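Local coordinates for Alpha/beta hydrolase fold protein (Chitinophaga pinensis, PDB 4PW0), which is of unknown specific function but probably hydrolyses an ester-like or related bond, as an alpha/beta hydrolase fold enzyme with a likely serine nucleophile, at residues N22-A27 with A92-T97; I40-F45 with I67-K72; V116-H121 with P215-T220. All coordinates share one frame; numbering follows the deposited sequence. Where two conformers were deposited one is given.

Contact 1: residues N22-A27 with A92-T97; sequences NGTRYA and ALEFIT
Tyr-26 and Asn-22 meet Glu-94 and Phe-95 where helix 85-98 packs on strand 24-31, near the antiparallel edge of the mixed sheet of an alpha/beta hydrolase fold. The helix is laid across the sheet: the axes of strand 24-27 and helix 92-97 cross at 74° and come within 10.1 Å. The polar part centres on the carboxylate of Glu-94. Tyr-26 OH donates to Glu-94 OE2 over 2.7 Å, on the anti lone pair. Asn-22 ND2 donates to Glu-94 OE1 over 3.1 Å on the syn lone pair, the acceptor lying close to the amide plane although amide and carboxylate planes are perpendicular. A water also lies 2.6 Å from Glu-94 OE2, within hydrogen-bond reach of Thr-24 OG1 and Asn-22 O as well, so OE2 has two partners here. With CG set between backbone N and carbonyl carbon (chi1 78°) and the chain extended beyond it, Glu-94 reaches both protein donors, which would hold the carboxylate against rotation and probably stabilise its charge. The apolar part lies deeper, where the Phe-95 ring continues inward to stack on Phe-69. The Tyr-26 ring is sandwiched: Thr-24 CG2 sits over the rim of one face, and Phe-95 CB lies over the centre of the other, 3.9 Å from the centroid, as a CH-pi contact. Tyr-26 CB also rests 3.5 Å from Phe-95 CD1.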
loop_
_atom_site.group_PDB
_atom_site.type_symbol
_atom_site.label_atom_id
_atom_site.label_comp_id
_atom_site.label_asym_id
_atom_site.label_seq_id
_atom_site.Cartn_x
_atom_site.Cartn_y
_atom_site.Cartn_z
ATOM N N ASN A 22 -30.802 0.017 25.202
ATOM C CA ASN A 22 -30.346 0.105 26.596
ATOM C C ASN A 22 -30.342 1.560 27.107
ATOM O O ASN A 22 -29.377 2.004 27.764
ATOM C CB ASN A 22 -28.937 -0.530 26.702
ATOM C CG ASN A 22 -28.404 -0.615 28.127
ATOM O OD1 ASN A 22 -29.158 -0.763 29.099
ATOM N ND2 ASN A 22 -27.074 -0.544 28.252
ATOM N N GLY A 23 -31.395 2.316 26.781
ATOM C CA GLY A 23 -31.547 3.690 27.230
ATOM C C GLY A 23 -30.793 4.780 26.451
ATOM O O GLY A 23 -30.772 5.919 26.851
ATOM N N THR A 24 -30.150 4.427 25.352
ATOM C CA THR A 24 -29.402 5.394 24.541
ATOM C C THR A 24 -29.997 5.407 23.119
ATOM O O THR A 24 -30.237 4.328 22.518
ATOM C CB THR A 24 -27.908 4.959 24.471
ATOM O OG1 THR A 24 -27.344 4.931 25.797
ATOM C CG2 THR A 24 -27.113 5.860 23.558
ATOM N N ARG A 25 -30.168 6.606 22.570
ATOM C CA ARG A 25 -30.589 6.787 21.181
ATOM C C ARG A 25 -29.324 6.939 20.345
ATOM O O ARG A 25 -28.583 7.894 20.550
ATOM C CB ARG A 25 -31.419 8.065 21.012
ATOM C CG ARG A 25 -31.651 8.500 19.562
ATOM C CD ARG A 25 -31.825 10.018 19.336
ATOM N NE ARG A 25 -30.931 10.870 20.138
ATOM C CZ ARG A 25 -30.698 12.174 19.932
ATOM N NH1 ARG A 25 -31.203 12.827 18.876
ATOM N NH2 ARG A 25 -29.878 12.828 20.766
ATOM N N TYR A 26 -29.064 5.981 19.462
ATOM C CA TYR A 26 -27.935 6.046 18.507
ATOM C C TYR A 26 -28.410 6.554 17.162
ATOM O O TYR A 26 -29.361 5.996 16.586
ATOM C CB TYR A 26 -27.278 4.687 18.349
ATOM C CG TYR A 26 -26.518 4.215 19.562
ATOM C CD1 TYR A 26 -25.167 4.531 19.744
ATOM C CD2 TYR A 26 -27.126 3.430 20.518
ATOM C CE1 TYR A 26 -24.482 4.095 20.844
ATOM C CE2 TYR A 26 -26.428 2.972 21.634
ATOM C CZ TYR A 26 -25.093 3.293 21.790
ATOM O OH TYR A 26 -24.366 2.918 22.903
ATOM N N ALA A 27 -27.723 7.587 16.665
ATOM C CA ALA A 27 -27.937 8.125 15.350
ATOM C C ALA A 27 -26.979 7.448 14.342
ATOM O O ALA A 27 -25.785 7.257 14.615
ATOM C CB ALA A 27 -27.707 9.635 15.344
ATOM N N ALA A 92 -20.455 0.609 21.098
ATOM C CA ALA A 92 -20.627 0.333 19.704
ATOM C C ALA A 92 -21.220 -1.044 19.446
ATOM O O ALA A 92 -22.046 -1.227 18.576
ATOM C CB ALA A 92 -19.304 0.482 18.935
ATOM N N LEU A 93 -20.762 -2.030 20.198
ATOM C CA LEU A 93 -21.266 -3.373 20.048
ATOM C C LEU A 93 -22.752 -3.483 20.395
ATOM O O LEU A 93 -23.477 -4.186 19.698
ATOM C CB LEU A 93 -20.444 -4.332 20.909
ATOM C CG LEU A 93 -19.089 -4.742 20.334
ATOM C CD1 LEU A 93 -18.229 -5.397 21.422
ATOM C CD2 LEU A 93 -19.268 -5.652 19.141
ATOM N N GLU A 94 -23.209 -2.758 21.415
ATOM C CA GLU A 94 -24.649 -2.808 21.753
ATOM C C GLU A 94 -25.460 -2.229 20.583
ATOM O O GLU A 94 -26.514 -2.740 20.220
ATOM C CB GLU A 94 -24.966 -2.151 23.115
ATOM C CG GLU A 94 -25.019 -0.631 23.183
ATOM C CD GLU A 94 -25.482 -0.039 24.510
ATOM O OE1 GLU A 94 -25.754 -0.812 25.465
ATOM O OE2 GLU A 94 -25.545 1.216 24.606
ATOM N N PHE A 95 -24.945 -1.178 19.958
ATOM C CA PHE A 95 -25.579 -0.562 18.810
ATOM C C PHE A 95 -25.637 -1.499 17.627
ATOM O O PHE A 95 -26.697 -1.672 17.020
ATOM C CB PHE A 95 -24.842 0.749 18.442
ATOM C CG PHE A 95 -25.107 1.233 17.051
ATOM C CD1 PHE A 95 -26.346 1.720 16.671
ATOM C CD2 PHE A 95 -24.096 1.177 16.088
ATOM C CE1 PHE A 95 -26.571 2.121 15.375
ATOM C CE2 PHE A 95 -24.327 1.575 14.799
ATOM C CZ PHE A 95 -25.577 2.033 14.428
ATOM N N ILE A 96 -24.505 -2.097 17.271
ATOM C CA ILE A 96 -24.414 -2.915 16.072
ATOM C C ILE A 96 -25.312 -4.152 16.245
ATOM O O ILE A 96 -26.045 -4.543 15.331
ATOM C CB ILE A 96 -22.960 -3.341 15.845
ATOM C CG1 ILE A 96 -22.084 -2.114 15.535
ATOM C CG2 ILE A 96 -22.884 -4.360 14.737
ATOM C CD1 ILE A 96 -20.600 -2.403 15.684
ATOM N N THR A 97 -25.254 -4.731 17.449
ATOM C CA THR A 97 -26.075 -5.904 17.706
ATOM C C THR A 97 -27.576 -5.550 17.719
ATOM O O THR A 97 -28.382 -6.367 17.228
ATOM C CB THR A 97 -25.622 -6.651 18.958
ATOM O OG1 THR A 97 -25.578 -5.755 20.069
ATOM C CG2 THR A 97 -24.272 -7.261 18.729
HETATM O O HOH W 1 -26.851 2.456 26.494
#

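Contact 2: residues I40-F45 with I67-K72; sequences ICFQHF and IIFDNK
Ile-67 opens the pairing with the neighbouring parallel strand: its carbonyl O accepts the N-H of Cys-41 over 2.9 Å, the donor nearly in line with the C=O bond. Its side chain lies alongside that of Ile-40, both pointing the same way, with Ile-40 CD1 3.8 Å from Ile-67 CB. Ile-68 turns to the other side of the sheet, where its CG2 branch packs 3.9 Å from Cys-41 CB. At Phe-69 the strands have diverged and water fills in. One molecule accepts from Phe-69 N at 2.9 Å and donates to Cys-41 O; a second donates to Phe-69 O and accepts from Gln-43 N. Phe-69 CG lies between the backbone N and the carbonyl carbon (chi1 77°), which brings the ring toward strand 39-42, and its edge meets the face of Phe-42 in an offset edge-to-face pair, planes 88° apart, with Phe-69 CZ 3.7 Å from Phe-42 CD2. Beyond it, Asn-71 OD1 accepts Lys-72 N. Strands 39-42 and 66-69 are the two strands of a beta-alpha-beta unit crossing over through helix 54-61; strand 104-109 flanks the first and strand 24-31 the second, while helix 85-98 brings Ala-92 against both phenylalanines.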
loop_
_atom_site.group_PDB
_atom_site.type_symbol
_atom_site.label_atom_id
_atom_site.label_comp_id
_atom_site.label_asym_id
_atom_site.label_seq_id
_atom_site.Cartn_x
_atom_site.Cartn_y
_atom_site.Cartn_z
ATOM N N ILE A 40 -18.875 -1.503 8.872
ATOM C CA ILE A 40 -19.192 -0.556 9.952
ATOM C C ILE A 40 -17.990 0.391 10.141
ATOM O O ILE A 40 -16.865 -0.064 10.282
ATOM C CB ILE A 40 -19.444 -1.243 11.310
ATOM C CG1 ILE A 40 -20.361 -2.472 11.177
ATOM C CG2 ILE A 40 -20.004 -0.246 12.326
ATOM C CD1 ILE A 40 -21.726 -2.161 10.617
ATOM N N CYS A 41 -18.263 1.679 10.139
ATOM C CA CYS A 41 -17.252 2.730 10.161
ATOM C C CYS A 41 -17.229 3.448 11.491
ATOM O O CYS A 41 -18.282 3.793 12.048
ATOM C CB CYS A 41 -17.492 3.738 9.023
ATOM S SG CYS A 41 -17.454 2.994 7.391
ATOM N N PHE A 42 -16.031 3.711 11.989
ATOM C CA PHE A 42 -15.786 4.278 13.308
ATOM C C PHE A 42 -14.980 5.555 13.177
ATOM O O PHE A 42 -13.894 5.546 12.611
ATOM C CB PHE A 42 -15.059 3.291 14.230
ATOM C CG PHE A 42 -15.803 1.994 14.447
ATOM C CD1 PHE A 42 -15.826 1.014 13.473
ATOM C CD2 PHE A 42 -16.452 1.751 15.652
ATOM C CE1 PHE A 42 -16.496 -0.196 13.666
ATOM C CE2 PHE A 42 -17.128 0.549 15.840
ATOM C CZ PHE A 42 -17.172 -0.398 14.849
ATOM N N GLN A 43 -15.546 6.634 13.680
ATOM C CA GLN A 43 -15.098 8.004 13.353
ATOM C C GLN A 43 -13.917 8.526 14.176
ATOM O O GLN A 43 -13.580 7.994 15.247
ATOM C CB GLN A 43 -16.319 8.936 13.462
ATOM C CG GLN A 43 -16.205 10.361 12.950
ATOM C CD GLN A 43 -15.763 10.471 11.519
ATOM O OE1 GLN A 43 -14.653 10.043 11.128
ATOM N NE2 GLN A 43 -16.665 10.988 10.673
ATOM N N HIS A 44 -13.293 9.585 13.661
ATOM C CA HIS A 44 -12.197 10.279 14.346
ATOM C C HIS A 44 -12.582 11.170 15.491
ATOM O O HIS A 44 -13.764 11.411 15.715
ATOM C CB HIS A 44 -11.424 11.107 13.296
ATOM C CG HIS A 44 -12.125 12.349 12.801
ATOM N ND1 HIS A 44 -12.160 13.519 13.517
ATOM C CD2 HIS A 44 -12.728 12.636 11.622
ATOM C CE1 HIS A 44 -12.805 14.451 12.829
ATOM N NE2 HIS A 44 -13.125 13.954 11.669
ATOM N N PHE A 45 -11.567 11.769 16.150
ATOM C CA PHE A 45 -11.733 12.718 17.313
ATOM C C PHE A 45 -12.519 13.955 16.934
ATOM O O PHE A 45 -12.129 14.689 16.069
ATOM C CB PHE A 45 -10.344 13.156 17.799
ATOM C CG PHE A 45 -10.312 14.224 18.870
ATOM C CD1 PHE A 45 -10.971 14.057 20.077
ATOM C CD2 PHE A 45 -9.576 15.361 18.706
ATOM C CE1 PHE A 45 -10.899 15.040 21.049
ATOM C CE2 PHE A 45 -9.519 16.360 19.656
ATOM C CZ PHE A 45 -10.183 16.199 20.864
ATOM N N ILE A 67 -22.353 1.355 7.133
ATOM C CA ILE A 67 -22.990 1.990 8.254
ATOM C C ILE A 67 -22.008 2.988 8.865
ATOM O O ILE A 67 -20.880 2.630 9.219
ATOM C CB ILE A 67 -23.397 0.955 9.349
ATOM C CG1 ILE A 67 -24.361 -0.104 8.789
ATOM C CG2 ILE A 67 -23.941 1.656 10.584
ATOM C CD1 ILE A 67 -25.708 0.425 8.522
ATOM N N ILE A 68 -22.443 4.230 8.946
ATOM C CA ILE A 68 -21.779 5.275 9.721
ATOM C C ILE A 68 -22.658 5.592 10.903
ATOM O O ILE A 68 -23.910 5.573 10.783
ATOM C CB ILE A 68 -21.430 6.534 8.889
ATOM C CG1 ILE A 68 -22.641 7.081 8.095
ATOM C CG2 ILE A 68 -20.247 6.243 7.956
ATOM C CD1 ILE A 68 -22.404 8.436 7.469
ATOM N N PHE A 69 -22.072 5.830 12.055
ATOM C CA PHE A 69 -22.829 6.083 13.267
ATOM C C PHE A 69 -22.156 7.036 14.201
ATOM O O PHE A 69 -20.915 7.153 14.201
ATOM C CB PHE A 69 -23.171 4.759 13.996
ATOM C CG PHE A 69 -22.023 4.150 14.761
ATOM C CD1 PHE A 69 -20.977 3.495 14.097
ATOM C CD2 PHE A 69 -21.991 4.222 16.118
ATOM C CE1 PHE A 69 -19.924 2.957 14.821
ATOM C CE2 PHE A 69 -20.952 3.682 16.859
ATOM C CZ PHE A 69 -19.902 3.045 16.201
ATOM N N ASP A 70 -22.946 7.670 15.064
ATOM C CA ASP A 70 -22.437 8.424 16.176
ATOM C C ASP A 70 -22.424 7.528 17.403
ATOM O O ASP A 70 -23.481 6.978 17.824
ATOM C CB ASP A 70 -23.245 9.652 16.472
ATOM C CG ASP A 70 -23.070 10.788 15.486
ATOM O OD1 ASP A 70 -21.953 10.982 14.958
ATOM O OD2 ASP A 70 -24.094 11.542 15.252
ATOM N N ASN A 71 -21.262 7.312 17.984
ATOM C CA ASN A 71 -21.179 6.559 19.222
ATOM C C ASN A 71 -21.876 7.365 20.360
ATOM O O ASN A 71 -22.233 8.525 20.196
ATOM C CB ASN A 71 -19.714 6.207 19.496
ATOM C CG ASN A 71 -19.545 4.892 20.251
ATOM O OD1 ASN A 71 -20.392 4.492 21.080
ATOM N ND2 ASN A 71 -18.452 4.170 19.950
ATOM N N LYS A 72 -22.028 6.743 21.542
ATOM C CA LYS A 72 -22.816 7.284 22.631
ATOM C C LYS A 72 -22.349 8.702 22.959
ATOM O O LYS A 72 -21.154 8.983 23.099
ATOM C CB LYS A 72 -22.656 6.384 23.849
ATOM C CG LYS A 72 -23.473 6.857 25.051
ATOM C CD LYS A 72 -23.285 5.949 26.263
ATOM C CE LYS A 72 -23.952 4.612 26.092
ATOM N NZ LYS A 72 -23.769 3.811 27.359
HETATM O O HOH W 2 -19.180 6.245 12.061
HETATM O O HOH W 3 -18.248 6.048 15.139
#

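Contact 3: residues V116-H121 with P215-T220; sequences VQYMAH and PSFEIT
His-121 lays its imidazole over the side chain of Phe-217 in an offset stack, centroids 4.7 Å apart and planes only 11° from parallel. The two side chains slide past each other in opposite directions, so each CB ends above the other's ring. Phe-217 CB stands over the centre of the imidazole, 3.4 Å from its centroid, and His-121 CB lies toward the rim of the phenyl face, 4.0 Å from that centroid. These two CH-pi contacts depend on His-121 CG being anti to its N (chi1 173°) and Phe-217 CG sitting between N and the carbonyl carbon (chi1 68°), which sends the phenyl group in against helix 111-122. There Phe-217 CZ reaches Gln-117 O at 3.9 Å, and Phe-217 CE1 approaches Tyr-118 CD1 obliquely, also at 3.9 Å. Ser-216 OG lies near the plane of the Tyr-118 ring, at its edge. Gln-117 NE2 is bonded to Gly-113 O and Ala-136 O, which fix the amide. With an alanine in place of Phe-217 a CB would remain over the imidazole, but the ring overlap with His-121 would probably be lost and a gap opened beside Gln-117 and Tyr-118. The contact thus seats the loop between helix 197-212 and strand 226-231 on helix 111-122, which follows the probable nucleophile elbow. Ser-216 N is bonded to Gln-138 OE1, but no hydrogen bond joins the two segments, which implies that this contact rests mainly on ring overlap and van der Waals packing.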
loop_
_atom_site.group_PDB
_atom_site.type_symbol
_atom_site.label_atom_id
_atom_site.label_comp_id
_atom_site.label_asym_id
_atom_site.label_seq_id
_atom_site.Cartn_x
_atom_site.Cartn_y
_atom_site.Cartn_z
ATOM N N VAL A 116 -11.497 -0.312 16.702
ATOM C CA VAL A 116 -11.586 -1.567 15.925
ATOM C C VAL A 116 -10.541 -2.568 16.394
ATOM O O VAL A 116 -10.789 -3.756 16.319
ATOM C CB VAL A 116 -11.498 -1.349 14.407
ATOM C CG1 VAL A 116 -12.667 -0.474 13.942
ATOM C CG2 VAL A 116 -10.165 -0.754 13.936
ATOM N N GLN A 117 -9.377 -2.103 16.851
ATOM C CA GLN A 117 -8.370 -3.026 17.417
ATOM C C GLN A 117 -8.925 -3.701 18.687
ATOM O O GLN A 117 -8.834 -4.909 18.843
ATOM C CB GLN A 117 -7.105 -2.306 17.779
ATOM C CG GLN A 117 -6.293 -1.771 16.611
ATOM C CD GLN A 117 -5.136 -0.936 17.107
ATOM O OE1 GLN A 117 -4.219 -1.455 17.753
ATOM N NE2 GLN A 117 -5.148 0.341 16.781
ATOM N N TYR A 118 -9.482 -2.898 19.587
ATOM C CA TYR A 118 -10.012 -3.423 20.828
ATOM C C TYR A 118 -11.178 -4.378 20.539
ATOM O O TYR A 118 -11.299 -5.451 21.161
ATOM C CB TYR A 118 -10.397 -2.290 21.786
ATOM C CG TYR A 118 -10.594 -2.798 23.195
ATOM C CD1 TYR A 118 -9.505 -3.135 23.964
ATOM C CD2 TYR A 118 -11.836 -3.006 23.721
ATOM C CE1 TYR A 118 -9.643 -3.668 25.234
ATOM C CE2 TYR A 118 -11.993 -3.552 25.010
ATOM C CZ TYR A 118 -10.906 -3.856 25.754
ATOM O OH TYR A 118 -11.066 -4.390 27.027
HETATM N N MSE A 119 -12.042 -4.023 19.600
HETATM C CA MSE A 119 -13.186 -4.866 19.232
HETATM C C MSE A 119 -12.741 -6.192 18.689
HETATM O O MSE A 119 -13.346 -7.241 18.980
HETATM C CB MSE A 119 -14.087 -4.165 18.201
HETATM C CG MSE A 119 -15.468 -4.812 18.108
HETATM SE SE MSE A 119 -16.636 -3.906 16.853
HETATM C CE MSE A 119 -17.014 -2.398 17.986
ATOM N N ALA A 120 -11.693 -6.188 17.877
ATOM C CA ALA A 120 -11.186 -7.431 17.337
ATOM C C ALA A 120 -10.622 -8.327 18.440
ATOM O O ALA A 120 -10.655 -9.582 18.311
ATOM C CB ALA A 120 -10.096 -7.133 16.297
ATOM N N HIS A 121 -10.096 -7.716 19.482
ATOM C CA HIS A 121 -9.617 -8.435 20.642
ATOM C C HIS A 121 -10.740 -9.088 21.450
ATOM O O HIS A 121 -10.668 -10.304 21.771
ATOM C CB HIS A 121 -8.751 -7.554 21.556
ATOM C CG HIS A 121 -8.385 -8.224 22.835
ATOM N ND1 HIS A 121 -7.674 -9.400 22.875
ATOM C CD2 HIS A 121 -8.670 -7.903 24.118
ATOM C CE1 HIS A 121 -7.533 -9.780 24.136
ATOM N NE2 HIS A 121 -8.124 -8.886 24.912
ATOM N N PRO A 215 -0.253 -1.608 27.447
ATOM C CA PRO A 215 -1.156 -2.414 26.608
ATOM C C PRO A 215 -1.851 -3.529 27.403
ATOM O O PRO A 215 -1.253 -4.150 28.335
ATOM C CB PRO A 215 -0.219 -2.997 25.570
ATOM C CG PRO A 215 0.822 -1.952 25.418
ATOM C CD PRO A 215 1.074 -1.487 26.829
ATOM N N SER A 216 -3.092 -3.793 27.034
ATOM C CA SER A 216 -3.937 -4.772 27.698
ATOM C C SER A 216 -4.153 -6.027 26.868
ATOM O O SER A 216 -4.789 -6.993 27.334
ATOM C CB SER A 216 -5.274 -4.145 28.060
ATOM O OG SER A 216 -6.049 -3.744 26.914
ATOM N N PHE A 217 -3.670 -6.016 25.631
ATOM C CA PHE A 217 -3.710 -7.201 24.785
ATOM C C PHE A 217 -2.562 -7.135 23.800
ATOM O O PHE A 217 -1.955 -6.085 23.589
ATOM C CB PHE A 217 -5.071 -7.329 24.072
ATOM C CG PHE A 217 -5.316 -6.269 23.035
ATOM C CD1 PHE A 217 -5.885 -5.035 23.381
ATOM C CD2 PHE A 217 -4.986 -6.495 21.709
ATOM C CE1 PHE A 217 -6.095 -4.066 22.424
ATOM C CE2 PHE A 217 -5.210 -5.517 20.776
ATOM C CZ PHE A 217 -5.770 -4.320 21.126
ATOM N N GLU A 218 -2.216 -8.287 23.231
ATOM C CA GLU A 218 -1.123 -8.405 22.285
ATOM C C GLU A 218 -1.644 -8.142 20.880
ATOM O O GLU A 218 -2.573 -8.795 20.453
ATOM C CB GLU A 218 -0.536 -9.823 22.342
ATOM C CG GLU A 218 0.173 -10.076 23.660
ATOM C CD GLU A 218 1.392 -9.190 23.815
ATOM O OE1 GLU A 218 2.024 -8.810 22.798
ATOM O OE2 GLU A 218 1.751 -8.896 24.972
ATOM N N ILE A 219 -1.031 -7.178 20.194
ATOM C CA ILE A 219 -1.408 -6.889 18.803
ATOM C C ILE A 219 -1.252 -8.130 17.931
ATOM O O ILE A 219 -2.053 -8.379 17.045
ATOM C CB ILE A 219 -0.559 -5.723 18.209
ATOM C CG1 ILE A 219 -1.071 -4.396 18.735
ATOM C CG2 ILE A 219 -0.640 -5.696 16.673
ATOM C CD1 ILE A 219 -2.501 -4.118 18.342
ATOM N N THR A 220 -0.227 -8.939 18.210
ATOM C CA THR A 220 0.057 -10.136 17.452
ATOM C C THR A 220 -1.096 -11.126 17.475
ATOM O O THR A 220 -1.207 -11.977 16.607
ATOM C CB THR A 220 1.326 -10.830 18.004
ATOM O OG1 THR A 220 1.201 -11.071 19.435
ATOM C CG2 THR A 220 2.583 -9.980 17.703
#

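How the contacts relate
From the N terminus, strand 24-31 leads into strand 39-42, and contact 2 closes the first loop when strand 66-69 returns beside it. Contact 1 closes next, as helix 85-98 comes back to residues 22-27, so contact 2 is nested inside its loop. The two touch directly: Ala-27 O lies 2.9 Å from Asp-70 N, a probable hydrogen bond joining neighbouring strands. Contact 3 follows in series, its long loop running from helix 111-122 to residues 215-220. Met-119, a selenomethionine, ties it to both others, packing on Ala-92 and Leu-93 of contact 1 and on Phe-42 of contact 2. Together they join the sheet to two adjacent helices and a distant loop.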